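2,3-dihydroxybenzoate-AMP ligase (Bacillus subtilis, PDB 1MDB) belongs to the ANL superfamily of AMP-binding enzymes and binds adenosine monophosphate and 2,3-dihydroxy-benzoic acid, modelled in one pocket with the two groups directly abutting. Local coordinates at residues V80-I85 with I127-Y132; F104-H109 with P231-Y236. All coordinates share one frame; numbering follows the deposited sequence.

Overall arrangement
Contacts 1 and 2 show how neighbouring loops at strand ends can connect a sheet to a ligand pocket. Their centres are about 10 Å apart and their segments alternate along the chain. Gln81 of contact 1 joins them: its NE2 makes probable hydrogen bonds to Leu106 O (2.9 Å) and His109 O (3.0 Å) of contact 2. Asn84 forms a second tie, its OD1 accepting a hydrogen bond from the backbone N of Met232. Contact 2 borders the pocket: its His234, Asn235 and Tyr236 meet the ligands. Contact 1 holds no pocket residue and stands behind 104-109 and 231-236 as an outer layer.

Contact 1 of 2, residues V80-I85 with I127-Y132; sequences VQLPNI and IIPDAY
Pro83 sets the CB-CG edge of its ring over one face of Tyr132, with the rest of the pyrrolidine tilted away, an example of a proline used as a cover for an aromatic face. Its CB stands 3.5 Å from the centroid of the Tyr132 ring and only 8° off the normal, a CH-pi contact over the centre, while Pro83 CG sits 3.6 Å from Tyr132 CG nearer the root of the ring. The other side of the apolar centre is Pro129, whose CG packs 3.7 Å from Pro83 CD. Leu82 closes the group: with its CG turned anti to the carbonyl carbon (chi1 -65°), CD2 reaches the peptide link between Ile128 and Pro129, 3.5 Å from Pro129 N.

Toward the polar edge, Pro129 CD presses to 3.2 Å from Gln81 O. The one hydrogen bond between the segments follows, nearly straight at 168°: Gln81 N donates to Ile127 O over 2.9 Å, continuing the parallel pairing of Val80 with Ile127. The extended Gln81 side chain passes Ile128, and its OE1 is bonded to Tyr126 OH; Tyr132 OH is held by Pro257 O.

Strand 125-132 runs between strands 77-80 and 154-157 in a parallel part of the sheet. Helix 86-98 packs against the face bearing Val80 and Ile127, whereas helix 137-147 meets Gln81, Ile128 and Tyr132.

Contact 2 of 2, residues F104-H109 with P231-Y236; sequences FALPSH and PMAHNY. With DBH (2,3-dihydroxy-benzoic acid), chain E; AMP (adenosine monophosphate), chain D.
Leu106 CD1 comes 4.3 Å from His234 N, on the backbone of a pocket residue. His234 at the end of its turn, and Asn235 and Tyr236 in the first turn of the helix, face the ligands. His234 CG lies anti to the backbone N (chi1 -180°), which turns the edge of the imidazole toward them. From there NE2 gives a weak hydrogen bond to AMP O3P, and CE1 faces AMP O2P. AMP O3P lies at bonding distance from DBH C21, so the weak bond points at the junction of the two groups. Asn235 ND2 donates to DBH O3 at 3.1 Å, fairly straight at 162°, and more weakly to DBH O6, so one amide nitrogen spans both ring hydroxyls. Asn235 OD1 is hydrogen-bonded to Tyr207 OH, which holds the amide from its other end. The Tyr236 ring runs nearly parallel to that of DBH, with DBH C12 3.4 Å above its plane and offset toward the rim; Tyr236 OH is fixed by Leu278 O.

The next shell shows a small residue acting as a junction. Ala233 CB touches Phe104 CD2 at 4.0 Å, obliquely to the ring, and Ala105 O at 3.9 Å, and it lies 4.4 Å from Leu106 CD1. Beside it the Pro107 and Pro231 rings meet at an angle, Pro107 CD 4.1 Å from Pro231 CB. No hydrogen bond joins the segments; each is shaped by its own type I turn, Leu106 to His109 and Pro231 to His234.

Further out, Phe104, at the end of strand 101-104, meets Phe186 of strand 184-189 edge-to-face. Phe88 of helix 86-98 packs on Met232 and Ala233, and Ala105 rests on helix 111-120. His234, the N-cap residue, leads into helix 235-239.

Contact 1 of 2, residues V80-I85 with I127-Y132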
# COMPACT_ATOMS: atom_id res chain seq x y z
N VAL A 80 9.47 -7.87 10.05
CA VAL A 80 8.51 -8.92 9.71
C VAL A 80 8.37 -8.97 8.19
O VAL A 80 8.02 -7.97 7.55
CB VAL A 80 7.11 -8.65 10.36
CG1 VAL A 80 6.18 -9.84 10.13
CG2 VAL A 80 7.26 -8.37 11.85
N GLN A 81 8.66 -10.12 7.60
CA GLN A 81 8.53 -10.28 6.15
C GLN A 81 7.77 -11.57 5.85
O GLN A 81 8.35 -12.56 5.40
CB GLN A 81 9.92 -10.31 5.49
CG GLN A 81 9.89 -10.54 3.98
CD GLN A 81 11.29 -10.61 3.37
OE1 GLN A 81 12.22 -11.12 4.00
NE2 GLN A 81 11.43 -10.12 2.15
N LEU A 82 6.46 -11.54 6.09
CA LEU A 82 5.61 -12.70 5.87
C LEU A 82 4.63 -12.52 4.73
O LEU A 82 4.23 -11.41 4.41
CB LEU A 82 4.81 -13.01 7.15
CG LEU A 82 5.64 -13.44 8.37
CD1 LEU A 82 4.73 -13.56 9.58
CD2 LEU A 82 6.35 -14.75 8.07
N PRO A 83 4.22 -13.63 4.09
CA PRO A 83 3.28 -13.55 2.97
C PRO A 83 1.90 -13.37 3.57
O PRO A 83 1.76 -13.03 4.75
CB PRO A 83 3.42 -14.90 2.28
CG PRO A 83 4.55 -15.65 3.06
CD PRO A 83 4.55 -15.03 4.41
N ASN A 84 0.87 -13.63 2.78
CA ASN A 84 -0.48 -13.50 3.29
C ASN A 84 -0.87 -14.81 4.00
O ASN A 84 -1.56 -15.65 3.42
CB ASN A 84 -1.45 -13.22 2.13
CG ASN A 84 -1.32 -11.79 1.60
OD1 ASN A 84 -0.37 -11.08 1.91
ND2 ASN A 84 -2.30 -11.38 0.79
N ILE A 85 -0.40 -14.98 5.23
CA ILE A 85 -0.70 -16.18 6.01
C ILE A 85 -1.19 -15.76 7.40
O ILE A 85 -1.01 -14.62 7.82
CB ILE A 85 0.53 -17.11 6.14
CG1 ILE A 85 1.74 -16.33 6.63
CG2 ILE A 85 0.84 -17.73 4.78
CD1 ILE A 85 3.02 -17.16 6.71
N ILE A 127 11.65 -12.04 11.16
CA ILE A 127 10.63 -13.08 11.06
C ILE A 127 10.23 -13.37 9.61
O ILE A 127 9.76 -12.47 8.89
CB ILE A 127 9.39 -12.69 11.87
CG1 ILE A 127 9.80 -12.45 13.34
CG2 ILE A 127 8.32 -13.77 11.77
CD1 ILE A 127 8.64 -12.06 14.26
N ILE A 128 10.41 -14.62 9.19
CA ILE A 128 10.12 -15.04 7.82
C ILE A 128 9.39 -16.38 7.73
O ILE A 128 9.32 -17.14 8.70
CB ILE A 128 11.41 -15.25 7.01
CG1 ILE A 128 12.34 -16.21 7.77
CG2 ILE A 128 12.11 -13.92 6.73
CD1 ILE A 128 13.48 -16.75 6.95
N PRO A 129 8.81 -16.68 6.55
CA PRO A 129 8.11 -17.96 6.39
C PRO A 129 9.25 -18.88 5.93
O PRO A 129 10.34 -18.40 5.64
CB PRO A 129 7.11 -17.67 5.28
CG PRO A 129 7.87 -16.69 4.40
CD PRO A 129 8.52 -15.77 5.43
N ASP A 130 9.03 -20.19 5.88
CA ASP A 130 10.10 -21.06 5.40
C ASP A 130 10.32 -20.82 3.91
O ASP A 130 11.44 -20.60 3.46
CB ASP A 130 9.77 -22.54 5.64
CG ASP A 130 8.31 -22.88 5.37
OD1 ASP A 130 7.65 -22.16 4.59
OD2 ASP A 130 7.82 -23.89 5.93
N ALA A 131 9.23 -20.86 3.16
CA ALA A 131 9.30 -20.65 1.72
C ALA A 131 7.96 -20.14 1.22
O ALA A 131 6.91 -20.50 1.76
CB ALA A 131 9.67 -21.94 1.01
N TYR A 132 7.99 -19.30 0.21
CA TYR A 132 6.76 -18.75 -0.35
C TYR A 132 6.93 -18.42 -1.82
O TYR A 132 7.96 -17.91 -2.25
CB TYR A 132 6.35 -17.49 0.42
CG TYR A 132 5.27 -16.70 -0.27
CD1 TYR A 132 3.99 -17.23 -0.42
CD2 TYR A 132 5.53 -15.44 -0.80
CE1 TYR A 132 3.00 -16.53 -1.10
CE2 TYR A 132 4.54 -14.72 -1.48
CZ TYR A 132 3.28 -15.28 -1.63
OH TYR A 132 2.30 -14.59 -2.31

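Contact 2 of 2, residues F104-H109 with P231-Y236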
# COMPACT_ATOMS: atom_id res chain seq x y z
N PHE A 104 7.57 -3.43 8.65
CA PHE A 104 6.88 -4.13 7.57
C PHE A 104 7.53 -4.29 6.21
O PHE A 104 7.30 -3.49 5.29
CB PHE A 104 5.48 -3.51 7.39
CG PHE A 104 4.54 -3.80 8.53
CD1 PHE A 104 4.03 -2.77 9.33
CD2 PHE A 104 4.17 -5.11 8.83
CE1 PHE A 104 3.17 -3.04 10.40
CE2 PHE A 104 3.30 -5.39 9.90
CZ PHE A 104 2.81 -4.36 10.68
N ALA A 105 8.32 -5.35 6.08
CA ALA A 105 8.98 -5.67 4.81
C ALA A 105 7.96 -6.36 3.92
O ALA A 105 6.91 -6.78 4.38
CB ALA A 105 10.18 -6.58 5.06
N LEU A 106 8.26 -6.46 2.63
CA LEU A 106 7.38 -7.10 1.67
C LEU A 106 8.01 -8.41 1.17
O LEU A 106 9.23 -8.56 1.17
CB LEU A 106 7.12 -6.15 0.48
CG LEU A 106 5.84 -5.29 0.48
CD1 LEU A 106 5.58 -4.72 1.85
CD2 LEU A 106 5.95 -4.17 -0.56
N PRO A 107 7.18 -9.36 0.74
CA PRO A 107 7.64 -10.66 0.24
C PRO A 107 8.70 -10.59 -0.85
O PRO A 107 9.50 -11.51 -1.00
CB PRO A 107 6.35 -11.31 -0.25
CG PRO A 107 5.34 -10.78 0.73
CD PRO A 107 5.70 -9.32 0.79
N SER A 108 8.70 -9.49 -1.60
CA SER A 108 9.64 -9.31 -2.70
C SER A 108 11.00 -8.76 -2.28
O SER A 108 11.93 -8.72 -3.08
CB SER A 108 9.03 -8.38 -3.74
OG SER A 108 8.79 -7.11 -3.15
N HIS A 109 11.13 -8.30 -1.04
CA HIS A 109 12.41 -7.75 -0.62
C HIS A 109 13.49 -8.83 -0.53
O HIS A 109 13.21 -9.99 -0.24
CB HIS A 109 12.24 -7.02 0.72
CG HIS A 109 11.49 -5.74 0.60
ND1 HIS A 109 10.73 -5.21 1.62
CD2 HIS A 109 11.35 -4.89 -0.45
CE1 HIS A 109 10.15 -4.10 1.21
NE2 HIS A 109 10.51 -3.88 -0.05
N PRO A 231 -0.09 -7.99 -1.27
CA PRO A 231 0.76 -8.31 -0.11
C PRO A 231 0.21 -7.43 1.01
O PRO A 231 0.39 -6.20 0.99
CB PRO A 231 2.15 -7.87 -0.57
CG PRO A 231 2.10 -8.12 -2.06
CD PRO A 231 0.73 -7.57 -2.43
N MET A 232 -0.47 -8.04 1.98
CA MET A 232 -1.14 -7.30 3.05
C MET A 232 -0.36 -6.45 4.03
O MET A 232 -0.96 -5.68 4.78
CB MET A 232 -2.07 -8.25 3.83
CG MET A 232 -1.36 -9.29 4.68
SD MET A 232 -2.52 -10.58 5.19
CE MET A 232 -1.45 -11.58 6.29
N ALA A 233 0.97 -6.56 4.05
CA ALA A 233 1.77 -5.73 4.95
C ALA A 233 1.90 -4.30 4.40
O ALA A 233 2.37 -3.41 5.11
CB ALA A 233 3.16 -6.34 5.15
N HIS A 234 1.52 -4.09 3.14
CA HIS A 234 1.58 -2.75 2.54
C HIS A 234 0.44 -1.92 3.14
O HIS A 234 -0.65 -2.45 3.36
CB HIS A 234 1.41 -2.82 1.02
CG HIS A 234 1.47 -1.49 0.34
ND1 HIS A 234 2.66 -0.90 -0.05
CD2 HIS A 234 0.49 -0.61 0.02
CE1 HIS A 234 2.41 0.29 -0.57
NE2 HIS A 234 1.10 0.49 -0.54
N ASN A 235 0.67 -0.64 3.37
CA ASN A 235 -0.33 0.24 4.00
C ASN A 235 -1.76 0.15 3.44
O ASN A 235 -2.72 0.19 4.20
CB ASN A 235 0.14 1.70 3.93
CG ASN A 235 -0.53 2.59 4.99
OD1 ASN A 235 -0.42 2.34 6.19
ND2 ASN A 235 -1.23 3.64 4.53
N TYR A 236 -1.87 0.02 2.12
CA TYR A 236 -3.15 -0.06 1.43
C TYR A 236 -3.95 -1.32 1.85
O TYR A 236 -5.03 -1.21 2.45
CB TYR A 236 -2.87 0.00 -0.09
CG TYR A 236 -4.04 -0.17 -1.04
CD1 TYR A 236 -3.81 -0.56 -2.36
CD2 TYR A 236 -5.37 0.06 -0.64
CE1 TYR A 236 -4.84 -0.72 -3.27
CE2 TYR A 236 -6.43 -0.11 -1.56
CZ TYR A 236 -6.15 -0.50 -2.87
OH TYR A 236 -7.14 -0.70 -3.79
C21 DBH E . -0.06 3.65 -1.34
O9 DBH E . 0.30 3.61 -2.63
C18 DBH E . -1.47 3.55 -0.89
C15 DBH E . -2.50 3.32 -1.84
C12 DBH E . -3.85 3.24 -1.44
C3 DBH E . -1.80 3.70 0.49
O3 DBH E . -0.82 3.92 1.49
C6 DBH E . -3.15 3.62 0.90
C9 DBH E . -4.17 3.40 -0.05
O6 DBH E . -3.47 3.77 2.23
P AMP D . 2.40 4.14 -0.69
O1P AMP D . 2.89 4.57 0.67
O2P AMP D . 3.18 3.03 -1.31
O3P AMP D . 0.92 3.86 -0.70
O5' AMP D . 2.68 5.38 -1.76
C5' AMP D . 1.86 6.58 -1.79
C4' AMP D . 2.03 7.28 -3.15
O4' AMP D . 1.50 6.38 -4.10
C3' AMP D . 1.22 8.53 -3.34
O3' AMP D . 1.87 9.68 -2.81
C2' AMP D . 1.02 8.56 -4.85
O2' AMP D . 2.13 9.19 -5.52
C1' AMP D . 0.89 7.09 -5.17
N9 AMP D . -0.77 6.77 -5.28
C8 AMP D . -1.44 5.95 -4.44
N7 AMP D . -2.72 5.84 -4.78
C5 AMP D . -2.84 6.61 -5.85
C6 AMP D . -4.00 6.82 -6.58
N6 AMP D . -5.16 6.23 -6.28
N1 AMP D . -3.89 7.66 -7.66
C2 AMP D . -2.72 8.28 -8.01
N3 AMP D . -1.60 8.07 -7.30
C4 AMP D . -1.64 7.23 -6.20